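Local coordinates for malonyl-CoA decarboxylase (Rhodopseudomonas palustris, PDB 4KSA), which probably catalyses the decarboxylation of malonyl-CoA to acetyl-CoA and carbon dioxide, at residues 187-192 / 225-230; 215-220 / 232-237. All coordinates share one frame; numbering follows the deposited sequence.

Contact 1 of 2, residues 187-192 / 225-230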
loop_
_atom_site.group_PDB
_atom_site.type_symbol
_atom_site.label_atom_id
_atom_site.label_comp_id
_atom_site.label_asym_id
_atom_site.label_seq_id
_atom_site.Cartn_x
_atom_site.Cartn_y
_atom_site.Cartn_z
ATOM N N LEU A 187 -14.198 -5.837 -12.191
ATOM C CA LEU A 187 -14.343 -6.632 -13.402
ATOM C C LEU A 187 -15.802 -6.852 -13.750
ATOM O O LEU A 187 -16.156 -6.944 -14.919
ATOM C CB LEU A 187 -13.629 -7.984 -13.267
ATOM C CG LEU A 187 -12.104 -7.873 -13.386
ATOM C CD1 LEU A 187 -11.535 -9.250 -13.325
ATOM C CD2 LEU A 187 -11.684 -7.192 -14.691
ATOM N N GLU A 188 -16.645 -6.921 -12.732
ATOM C CA GLU A 188 -18.073 -7.135 -12.935
ATOM C C GLU A 188 -18.650 -5.965 -13.723
ATOM O O GLU A 188 -19.390 -6.156 -14.685
ATOM C CB GLU A 188 -18.766 -7.274 -11.579
ATOM C CG GLU A 188 -20.228 -7.667 -11.619
ATOM C CD GLU A 188 -20.717 -8.190 -10.266
ATOM O OE1 GLU A 188 -20.825 -9.431 -10.106
ATOM O OE2 GLU A 188 -20.980 -7.367 -9.360
ATOM N N LYS A 189 -18.299 -4.750 -13.317
ATOM C CA LYS A 189 -18.769 -3.563 -14.009
ATOM C C LYS A 189 -18.258 -3.598 -15.446
ATOM O O LYS A 189 -18.990 -3.270 -16.368
ATOM C CB LYS A 189 -18.258 -2.298 -13.325
ATOM C CG LYS A 189 -18.644 -2.133 -11.866
ATOM C CD LYS A 189 -17.933 -0.920 -11.283
ATOM C CE LYS A 189 -18.061 -0.829 -9.778
ATOM N NZ LYS A 189 -19.411 -0.417 -9.292
ATOM N N ILE A 190 -17.003 -4.001 -15.629
ATOM C CA ILE A 190 -16.395 -4.072 -16.958
ATOM C C ILE A 190 -17.168 -5.010 -17.887
ATOM O O ILE A 190 -17.250 -4.778 -19.087
ATOM C CB ILE A 190 -14.917 -4.558 -16.885
ATOM C CG1 ILE A 190 -14.025 -3.484 -16.256
ATOM C CG2 ILE A 190 -14.401 -4.887 -18.285
ATOM C CD1 ILE A 190 -13.782 -2.295 -17.151
ATOM N N ILE A 191 -17.737 -6.071 -17.331
ATOM C CA ILE A 191 -18.497 -7.019 -18.134
ATOM C C ILE A 191 -19.740 -6.340 -18.702
ATOM O O ILE A 191 -20.388 -6.866 -19.594
ATOM C CB ILE A 191 -18.927 -8.250 -17.295
ATOM C CG1 ILE A 191 -17.685 -8.971 -16.754
ATOM C CG2 ILE A 191 -19.748 -9.199 -18.146
ATOM C CD1 ILE A 191 -17.985 -10.188 -15.870
ATOM N N ARG A 192 -20.069 -5.163 -18.191
ATOM C CA ARG A 192 -21.233 -4.435 -18.668
ATOM C C ARG A 192 -20.847 -3.286 -19.598
ATOM O O ARG A 192 -21.605 -2.933 -20.495
ATOM C CB ARG A 192 -22.033 -3.908 -17.478
ATOM C CG ARG A 192 -23.222 -3.055 -17.862
ATOM C CD ARG A 192 -24.071 -2.679 -16.653
ATOM N NE ARG A 192 -23.314 -1.991 -15.603
ATOM C CZ ARG A 192 -22.655 -2.601 -14.618
ATOM N NH1 ARG A 192 -21.997 -1.885 -13.710
ATOM N NH2 ARG A 192 -22.663 -3.928 -14.534
ATOM N N VAL A 225 -15.378 5.854 -6.498
ATOM C CA VAL A 225 -14.615 4.696 -6.092
ATOM C C VAL A 225 -14.939 3.418 -6.858
ATOM O O VAL A 225 -16.099 3.105 -7.082
ATOM C CB VAL A 225 -14.799 4.451 -4.576
ATOM C CG1 VAL A 225 -14.600 2.969 -4.250
ATOM C CG2 VAL A 225 -13.780 5.314 -3.799
ATOM N N ASP A 226 -13.883 2.703 -7.245
ATOM C CA ASP A 226 -13.974 1.451 -7.976
ATOM C C ASP A 226 -14.634 1.581 -9.323
ATOM O O ASP A 226 -14.995 0.590 -9.928
ATOM C CB ASP A 226 -14.736 0.406 -7.147
ATOM C CG ASP A 226 -13.884 -0.193 -6.032
ATOM O OD1 ASP A 226 -14.460 -0.810 -5.106
ATOM O OD2 ASP A 226 -12.646 -0.051 -6.087
ATOM N N GLU A 227 -14.781 2.796 -9.817
ATOM C CA GLU A 227 -15.471 2.969 -11.077
ATOM C C GLU A 227 -14.585 3.409 -12.255
ATOM O O GLU A 227 -14.012 4.505 -12.246
ATOM C CB GLU A 227 -16.624 3.953 -10.858
ATOM C CG GLU A 227 -17.677 3.926 -11.937
ATOM C CD GLU A 227 -18.412 2.605 -12.003
ATOM O OE1 GLU A 227 -19.201 2.315 -11.076
ATOM O OE2 GLU A 227 -18.198 1.857 -12.987
ATOM N N PRO A 228 -14.439 2.541 -13.278
ATOM C CA PRO A 228 -13.610 2.908 -14.439
ATOM C C PRO A 228 -14.351 3.921 -15.340
ATOM O O PRO A 228 -15.309 3.571 -16.023
ATOM C CB PRO A 228 -13.352 1.557 -15.120
ATOM C CG PRO A 228 -14.579 0.797 -14.841
ATOM C CD PRO A 228 -14.890 1.140 -13.380
ATOM N N LEU A 229 -13.911 5.177 -15.314
ATOM C CA LEU A 229 -14.546 6.231 -16.090
ATOM C C LEU A 229 -14.305 6.090 -17.595
ATOM O O LEU A 229 -15.245 6.113 -18.407
ATOM C CB LEU A 229 -14.042 7.579 -15.602
ATOM C CG LEU A 229 -14.135 7.714 -14.083
ATOM C CD1 LEU A 229 -13.840 9.144 -13.677
ATOM C CD2 LEU A 229 -15.524 7.280 -13.617
ATOM N N ILE A 230 -13.038 5.958 -17.958
ATOM C CA ILE A 230 -12.647 5.795 -19.339
ATOM C C ILE A 230 -11.961 4.452 -19.438
ATOM O O ILE A 230 -10.996 4.194 -18.719
ATOM C CB ILE A 230 -11.678 6.888 -19.754
ATOM C CG1 ILE A 230 -12.367 8.238 -19.585
ATOM C CG2 ILE A 230 -11.213 6.652 -21.173
ATOM C CD1 ILE A 230 -11.470 9.419 -19.730
#

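Contact 2 of 2, residues 215-220 / 232-237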
loop_
_atom_site.group_PDB
_atom_site.type_symbol
_atom_site.label_atom_id
_atom_site.label_comp_id
_atom_site.label_asym_id
_atom_site.label_seq_id
_atom_site.Cartn_x
_atom_site.Cartn_y
_atom_site.Cartn_z
ATOM N N ARG A 215 -4.584 -5.824 -24.163
ATOM C CA ARG A 215 -4.387 -5.079 -22.919
ATOM C C ARG A 215 -5.367 -3.930 -22.827
ATOM O O ARG A 215 -5.391 -3.088 -23.714
ATOM C CB ARG A 215 -2.990 -4.463 -22.866
ATOM C CG ARG A 215 -1.868 -5.439 -22.810
ATOM C CD ARG A 215 -1.156 -5.366 -21.480
ATOM N NE ARG A 215 0.139 -6.035 -21.539
ATOM C CZ ARG A 215 0.319 -7.276 -21.990
ATOM N NH1 ARG A 215 -0.718 -7.988 -22.420
ATOM N NH2 ARG A 215 1.540 -7.803 -22.021
ATOM N N CYS A 216 -6.172 -3.871 -21.773
ATOM C CA CYS A 216 -7.085 -2.737 -21.625
ATOM C C CYS A 216 -6.781 -1.993 -20.347
ATOM O O CYS A 216 -6.343 -2.573 -19.353
ATOM C CB CYS A 216 -8.539 -3.175 -21.643
ATOM S SG CYS A 216 -8.769 -4.744 -20.893
ATOM N N TYR A 217 -7.001 -0.691 -20.391
ATOM C CA TYR A 217 -6.725 0.161 -19.263
ATOM C C TYR A 217 -7.972 0.883 -18.782
ATOM O O TYR A 217 -9.012 0.908 -19.462
ATOM C CB TYR A 217 -5.647 1.151 -19.662
ATOM C CG TYR A 217 -4.381 0.446 -20.076
ATOM C CD1 TYR A 217 -3.432 0.069 -19.126
ATOM C CD2 TYR A 217 -4.167 0.066 -21.405
ATOM C CE1 TYR A 217 -2.309 -0.671 -19.481
ATOM C CE2 TYR A 217 -3.039 -0.683 -21.767
ATOM C CZ TYR A 217 -2.119 -1.050 -20.796
ATOM O OH TYR A 217 -1.022 -1.820 -21.116
ATOM N N GLY A 218 -7.870 1.450 -17.586
ATOM C CA GLY A 218 -8.987 2.171 -17.030
ATOM C C GLY A 218 -8.512 3.422 -16.339
ATOM O O GLY A 218 -7.384 3.477 -15.848
ATOM N N PHE A 219 -9.365 4.443 -16.332
ATOM C CA PHE A 219 -9.056 5.690 -15.644
ATOM C C PHE A 219 -9.995 5.782 -14.452
ATOM O O PHE A 219 -11.214 5.672 -14.590
ATOM C CB PHE A 219 -9.223 6.876 -16.579
ATOM C CG PHE A 219 -8.046 7.081 -17.479
ATOM C CD1 PHE A 219 -6.893 7.689 -16.999
ATOM C CD2 PHE A 219 -8.063 6.605 -18.790
ATOM C CE1 PHE A 219 -5.768 7.819 -17.811
ATOM C CE2 PHE A 219 -6.945 6.729 -19.604
ATOM C CZ PHE A 219 -5.795 7.336 -19.115
ATOM N N PHE A 220 -9.412 5.945 -13.274
ATOM C CA PHE A 220 -10.184 5.998 -12.054
ATOM C C PHE A 220 -9.996 7.326 -11.375
ATOM O O PHE A 220 -8.929 7.928 -11.453
ATOM C CB PHE A 220 -9.739 4.884 -11.099
ATOM C CG PHE A 220 -10.024 3.497 -11.604
ATOM C CD1 PHE A 220 -11.159 2.812 -11.189
ATOM C CD2 PHE A 220 -9.196 2.898 -12.548
ATOM C CE1 PHE A 220 -11.486 1.545 -11.711
ATOM C CE2 PHE A 220 -9.515 1.622 -13.087
ATOM C CZ PHE A 220 -10.669 0.952 -12.660
ATOM N N VAL A 232 -9.986 1.919 -21.969
ATOM C CA VAL A 232 -9.209 1.862 -23.204
ATOM C C VAL A 232 -8.737 0.453 -23.578
ATOM O O VAL A 232 -7.994 -0.175 -22.841
ATOM C CB VAL A 232 -7.977 2.774 -23.093
ATOM C CG1 VAL A 232 -7.235 2.826 -24.411
ATOM C CG2 VAL A 232 -8.405 4.153 -22.692
ATOM N N GLU A 233 -9.164 -0.039 -24.734
ATOM C CA GLU A 233 -8.772 -1.372 -25.194
ATOM C C GLU A 233 -7.651 -1.305 -26.239
ATOM O O GLU A 233 -7.709 -0.527 -27.186
ATOM C CB GLU A 233 -9.985 -2.101 -25.751
ATOM C CG GLU A 233 -11.061 -2.271 -24.712
ATOM C CD GLU A 233 -12.224 -3.077 -25.210
ATOM O OE1 GLU A 233 -12.006 -4.265 -25.523
ATOM O OE2 GLU A 233 -13.347 -2.528 -25.290
ATOM N N VAL A 234 -6.625 -2.125 -26.051
ATOM C CA VAL A 234 -5.474 -2.133 -26.951
ATOM C C VAL A 234 -5.122 -3.526 -27.469
ATOM O O VAL A 234 -5.405 -4.534 -26.823
ATOM C CB VAL A 234 -4.224 -1.562 -26.242
ATOM C CG1 VAL A 234 -3.053 -1.546 -27.186
ATOM C CG2 VAL A 234 -4.507 -0.161 -25.741
ATOM N N ALA A 235 -4.506 -3.569 -28.649
ATOM C CA ALA A 235 -4.064 -4.823 -29.265
ATOM C C ALA A 235 -2.567 -4.732 -29.572
ATOM O O ALA A 235 -2.114 -3.753 -30.162
ATOM C CB ALA A 235 -4.846 -5.086 -30.546
ATOM N N LEU A 236 -1.805 -5.735 -29.137
ATOM C CA LEU A 236 -0.366 -5.776 -29.398
ATOM C C LEU A 236 -0.129 -6.425 -30.759
ATOM O O LEU A 236 -0.559 -7.561 -31.000
ATOM C CB LEU A 236 0.355 -6.574 -28.314
ATOM C CG LEU A 236 0.570 -5.907 -26.953
ATOM C CD1 LEU A 236 0.258 -4.415 -27.048
ATOM C CD2 LEU A 236 -0.298 -6.609 -25.907
ATOM N N THR A 237 0.553 -5.707 -31.649
ATOM C CA THR A 237 0.789 -6.225 -32.995
ATOM C C THR A 237 2.134 -5.851 -33.628
ATOM O O THR A 237 2.981 -5.189 -33.015
ATOM C CB THR A 237 -0.300 -5.741 -33.963
ATOM O OG1 THR A 237 -0.121 -4.337 -34.203
ATOM C CG2 THR A 237 -1.693 -5.987 -33.377
#

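Contact 1 of 2, residues 187-192 / 225-230
Lys-189 and Ile-190, neighbours on helix 184-193, reach across to Asp-226, Glu-227 and Pro-228 in the loop of a beta hairpin formed by strands 214-220 and 230-237. The contact illustrates how a lysine can serve with its methylenes as well as its ammonium. Its CB and CG run past the Glu-227 carboxylate, each 4.2 Å from OE2. The next atom comes closer: CD lies 3.3 Å from Glu-227 OE2, with OE1 only slightly farther off, and the same methylene also touches the ring of Pro-228, at CD. CE then passes the loop backbone, 3.4 Å from Asp-226 O. Up to this point the chain is extended, but a bend at chi4 (-73°) turns NZ back toward Glu-227 OE1, where it forms a salt bridge of 3.3 Å whose hydrogen bond is weak. The carboxylate is thus used at both oxygens, since OE2 also takes a hydrogen bond from Tyr-193 OH just beyond the helical segment, which would tend to fix its rotation. With an alanine at Lys-189, Glu-227 OE1 would probably be left without its ammonium mate and a gap would open beside the Pro-228 ring. Asp-226 OD1 forms a salt bridge with Arg-23, and on the helix Glu-188 OE1 pairs with Arg-206 of the second subunit. The apolar half of the contact is small and buried: the CD1 methyl of Ile-190 meets Pro-228 CG at 3.9 Å, the two side chains crossing at a slant.

Contact 2 of 2, residues 215-220 / 232-237
Arg-215 and Leu-236 both start with CG anti to the carbonyl carbon (chi1 -65° in the arginine), and a bend at chi2 of Arg-215 (-113°) turns its chain to lie across the leucine. Leu-236 CD2 consequently packs 3.7 Å from Arg-215 CG and also sits over one face of the guanidinium, off toward its rim. The polar end is held elsewhere, NH2 by a salt bridge to Glu-295. Beneath this packing lies an antiparallel beta hairpin. Arg-215 with Val-234 and Tyr-217 with Val-232 are hydrogen-bonded pairs, each joined by two backbone bonds; Tyr-217 N lies 2.7 Å from Val-232 O. Cys-216 and Glu-233 form the non-hydrogen-bonded pair between them, Cys-216 CB lying 4.1 Å from Glu-233 CG. On the face shared with Arg-215, Val-234 CG2 approaches the edge of the Tyr-217 ring at CE2, 4.3 Å away, and Val-232 CG2 meets the edge of Phe-219 in the same manner. The opposite face carries Glu-233, whose carboxylate pairs with Arg-208 of helix 202-209 and bonds to Ser-267. Helix 284-295 packs on Tyr-217 and Phe-219, while strand 174-178 continues the sheet beyond 215-220 and strand 262-270 beyond 232-237.

Overall arrangement
Both contacts involve the hairpin of strands 214-220 and 230-237: contact 1 sets helix 184-193 on its connecting loop, contact 2 pairs its strands, and their centres are about 13 Å apart. The segments interleave along the chain, so that 225-230 leads from the strand of 215-220 into that of 232-237. Phe-219 joins them: its O lies 2.8 Å from Leu-229 N and its N 2.9 Å from Ile-230 O, both probable hydrogen bonds. The ring of Phe-220 adds packing, CE1 lying 3.5 Å from Pro-228 N. The two paired strands lie within a larger mixed sheet, consistent with the acetyltransferase-like C-terminal family; both contacts lie away from the magnesium-binding His-162.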